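Local structure of hypothetical NUDIX hydrolase (Listeria monocytogenes, 3SON) at residues Asn138-Lys142 with Asn143-Lys147. The protein is a putative Nudix hydrolase of the MutT family that probably cleaves nucleoside diphosphates linked to other moieties, though its substrate is not established. Sequence-based numbering, arbitrary orientation.
Sequences NERLK and NNDMK
The guanidinium of Arg140 has the carbonyl O of Asp145 at its edge, close to the guanidinium plane, although NH1 approaches from above the carbonyl plane; CG of Lys147 lies over one guanidinium face. This local contact is the Schellman motif that ends helix 128-142, the last helix of this Nudix-family chain, and turns the chain toward strand 66-76. Asn144, with positive phi (47°), makes the turn: its N bonds to Leu141 O (2.8 Å), and Asp145 N reaches back to Arg140 O (3.0 Å). Asn143 N still keeps the helical bond to Glu139 O at 3.0 Å.

The extended Arg140 chain carries CB, CG and CD past Asp145 O, and the turn at chi4 (-85°) swings NH1 back to donate to that same O (2.9 Å, 161° at the hydrogen). Glu136 at NE and Asp70 at NH2 form salt bridges with the same guanidinium and should help fix its rotation. Asp70 also pairs with Lys147 NZ, a shared anion that probably offsets the closeness of the two cationic ends. The carboxylate of Asp145 stops short of a salt bridge with Arg140; its OD2, like Asn143 ND2, bonds to the hydroxyl of Tyr86 of the second subunit, which ties the helix end to the dimer partner.

On the apolar side, Leu141 and Met146, a selenomethionine, both pack on Phe13 of strand 7-15. Met146 CG already points at the helix; the bends at chi2 and chi3 then set SE 3.6 Å from Arg140 CB and CE 4.0 Å from Leu141 CD2.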
ATOM      1  N   ASN A 138      14.066   7.892  -2.281  1.00 23.24           N
ATOM      2  CA  ASN A 138      14.697   8.710  -3.228  1.00 24.15           C
ATOM      3  C   ASN A 138      14.661  10.190  -2.786  1.00 26.85           C
ATOM      4  O   ASN A 138      15.690  10.887  -2.783  1.00 28.49           O
ATOM      5  CB  ASN A 138      14.092   8.536  -4.608  1.00 32.50           C
ATOM      6  CG  ASN A 138      14.875   9.280  -5.651  1.00 26.02           C
ATOM      7  OD1 ASN A 138      16.107   9.090  -5.783  1.00 28.75           O
ATOM      8  ND2 ASN A 138      14.194  10.180  -6.383  1.00 29.55           N
ATOM      9  N   GLU A 139      13.505  10.644  -2.294  1.00 25.19           N
ATOM     10  CA  GLU A 139      13.423  12.010  -1.732  1.00 24.16           C
ATOM     11  C   GLU A 139      14.326  12.201  -0.533  1.00 28.94           C
ATOM     12  O   GLU A 139      15.028  13.220  -0.428  1.00 28.44           O
ATOM     13  CB  GLU A 139      11.964  12.369  -1.385  1.00 25.76           C
ATOM     14  CG  GLU A 139      11.048  12.489  -2.582  1.00 30.50           C
ATOM     15  CD  GLU A 139      11.558  13.515  -3.573  1.00 29.13           C
ATOM     16  OE1 GLU A 139      11.723  14.698  -3.192  1.00 34.08           O
ATOM     17  OE2 GLU A 139      11.802  13.124  -4.734  1.00 41.55           O
ATOM     18  N   ARG A 140      14.350  11.219   0.360  1.00 24.04           N
ATOM     19  CA  ARG A 140      15.245  11.250   1.512  1.00 29.85           C
ATOM     20  C   ARG A 140      16.725  11.257   1.140  1.00 29.42           C
ATOM     21  O   ARG A 140      17.456  12.052   1.670  1.00 35.31           O
ATOM     22  CB  ARG A 140      14.936  10.152   2.453  1.00 26.20           C
ATOM     23  CG  ARG A 140      13.647  10.288   3.220  1.00 25.64           C
ATOM     24  CD  ARG A 140      13.548   9.112   4.161  1.00 28.16           C
ATOM     25  NE  ARG A 140      12.348   9.160   4.977  1.00 26.40           N
ATOM     26  CZ  ARG A 140      12.239   9.826   6.112  1.00 36.78           C
ATOM     27  NH1 ARG A 140      13.263  10.571   6.574  1.00 35.32           N
ATOM     28  NH2 ARG A 140      11.073   9.797   6.765  1.00 36.81           N
ATOM     29  N   LEU A 141      17.141  10.464   0.165  1.00 26.25           N
ATOM     30  CA  LEU A 141      18.537  10.513  -0.247  1.00 30.93           C
ATOM     31  C   LEU A 141      18.841  11.930  -0.754  1.00 34.83           C
ATOM     32  O   LEU A 141      19.720  12.586  -0.231  1.00 39.14           O
ATOM     33  CB  LEU A 141      18.850   9.469  -1.297  1.00 30.87           C
ATOM     34  CG  LEU A 141      18.843   8.037  -0.752  1.00 29.68           C
ATOM     35  CD1 LEU A 141      18.946   6.956  -1.885  1.00 25.04           C
ATOM     36  CD2 LEU A 141      19.956   7.908   0.277  1.00 32.15           C
ATOM     37  N   LYS A 142      18.094  12.384  -1.759  1.00 31.71           N
ATOM     38  CA  LYS A 142      18.284  13.715  -2.332  1.00 37.48           C
ATOM     39  C   LYS A 142      18.410  14.810  -1.293  1.00 40.43           C
ATOM     40  O   LYS A 142      19.157  15.768  -1.505  1.00 38.38           O
ATOM     41  CB  LYS A 142      17.115  14.075  -3.218  1.00 39.56           C
ATOM     42  CG  LYS A 142      17.060  13.413  -4.569  1.00 39.05           C
ATOM     43  CD  LYS A 142      15.702  13.755  -5.165  1.00 38.64           C
ATOM     44  CE  LYS A 142      15.505  13.276  -6.583  1.00 50.00           C
ATOM     45  NZ  LYS A 142      14.254  13.917  -7.107  1.00 43.60           N
ATOM     46  N   ASN A 143      17.674  14.676  -0.180  1.00 35.27           N
ATOM     47  CA  ASN A 143      17.626  15.693   0.853  1.00 36.59           C
ATOM     48  C   ASN A 143      18.615  15.458   2.007  1.00 34.89           C
ATOM     49  O   ASN A 143      18.610  16.197   2.988  1.00 42.41           O
ATOM     50  CB  ASN A 143      16.222  15.748   1.455  1.00 38.67           C
ATOM     51  CG  ASN A 143      15.189  16.305   0.494  1.00 47.62           C
ATOM     52  OD1 ASN A 143      15.500  16.647  -0.642  1.00 41.51           O
ATOM     53  ND2 ASN A 143      13.950  16.399   0.955  1.00 49.36           N
ATOM     54  N   ASN A 144      19.413  14.388   1.899  1.00 38.78           N
ATOM     55  CA  ASN A 144      20.233  13.905   3.015  1.00 37.70           C
ATOM     56  C   ASN A 144      19.414  13.827   4.344  1.00 36.68           C
ATOM     57  O   ASN A 144      19.853  14.313   5.389  1.00 34.02           O
ATOM     58  CB  ASN A 144      21.492  14.786   3.207  1.00 40.35           C
ATOM     59  CG  ASN A 144      22.521  14.129   4.123  1.00 45.74           C
ATOM     60  OD1 ASN A 144      22.692  12.899   4.114  1.00 45.49           O
ATOM     61  ND2 ASN A 144      23.177  14.935   4.946  1.00 45.23           N
ATOM     62  N   ASP A 145      18.253  13.173   4.280  1.00 34.49           N
ATOM     63  CA  ASP A 145      17.286  13.119   5.389  1.00 28.26           C
ATOM     64  C   ASP A 145      16.896  11.697   5.692  1.00 30.75           C
ATOM     65  O   ASP A 145      15.791  11.287   5.379  1.00 37.03           O
ATOM     66  CB  ASP A 145      16.058  13.881   4.957  1.00 27.20           C
ATOM     67  CG  ASP A 145      15.080  14.091   6.092  1.00 32.17           C
ATOM     68  OD1 ASP A 145      15.480  13.866   7.295  1.00 30.09           O
ATOM     69  OD2 ASP A 145      13.955  14.525   5.793  1.00 29.67           O
HETATM   70  N   MSE A 146      17.814  10.932   6.256  1.00 33.63           N
HETATM   71  CA  MSE A 146      17.611   9.481   6.417  1.00 26.89           C
HETATM   72  C   MSE A 146      17.415   9.283   7.928  1.00 31.85           C
HETATM   73  O   MSE A 146      17.664  10.216   8.728  1.00 34.21           O
HETATM   74  CB  MSE A 146      18.774   8.713   5.700  1.00 25.36           C
HETATM   75  CG  MSE A 146      18.752   8.770   4.067  1.00 23.96           C
HETATM   76 SE   MSE A 146      17.375   7.670   3.394  0.75 34.50          SE
HETATM   77  CE  MSE A 146      18.324   5.953   3.306  1.00 30.43           C
ATOM     78  N   LYS A 147      16.813   8.154   8.315  1.00 35.65           N
ATOM     79  CA  LYS A 147      16.744   7.764   9.725  1.00 35.10           C
ATOM     80  C   LYS A 147      17.185   6.316   9.898  1.00 34.42           C
ATOM     81  O   LYS A 147      16.672   5.409   9.258  1.00 28.37           O
ATOM     82  CB  LYS A 147      15.369   8.038  10.369  1.00 35.87           C
ATOM     83  CG  LYS A 147      14.168   7.735   9.518  1.00 34.81           C
ATOM     84  CD  LYS A 147      12.820   8.107  10.184  1.00 37.39           C
ATOM     85  CE  LYS A 147      11.743   7.131   9.666  1.00 43.88           C
ATOM     86  NZ  LYS A 147      10.334   7.497  10.003  1.00 37.83           N
TER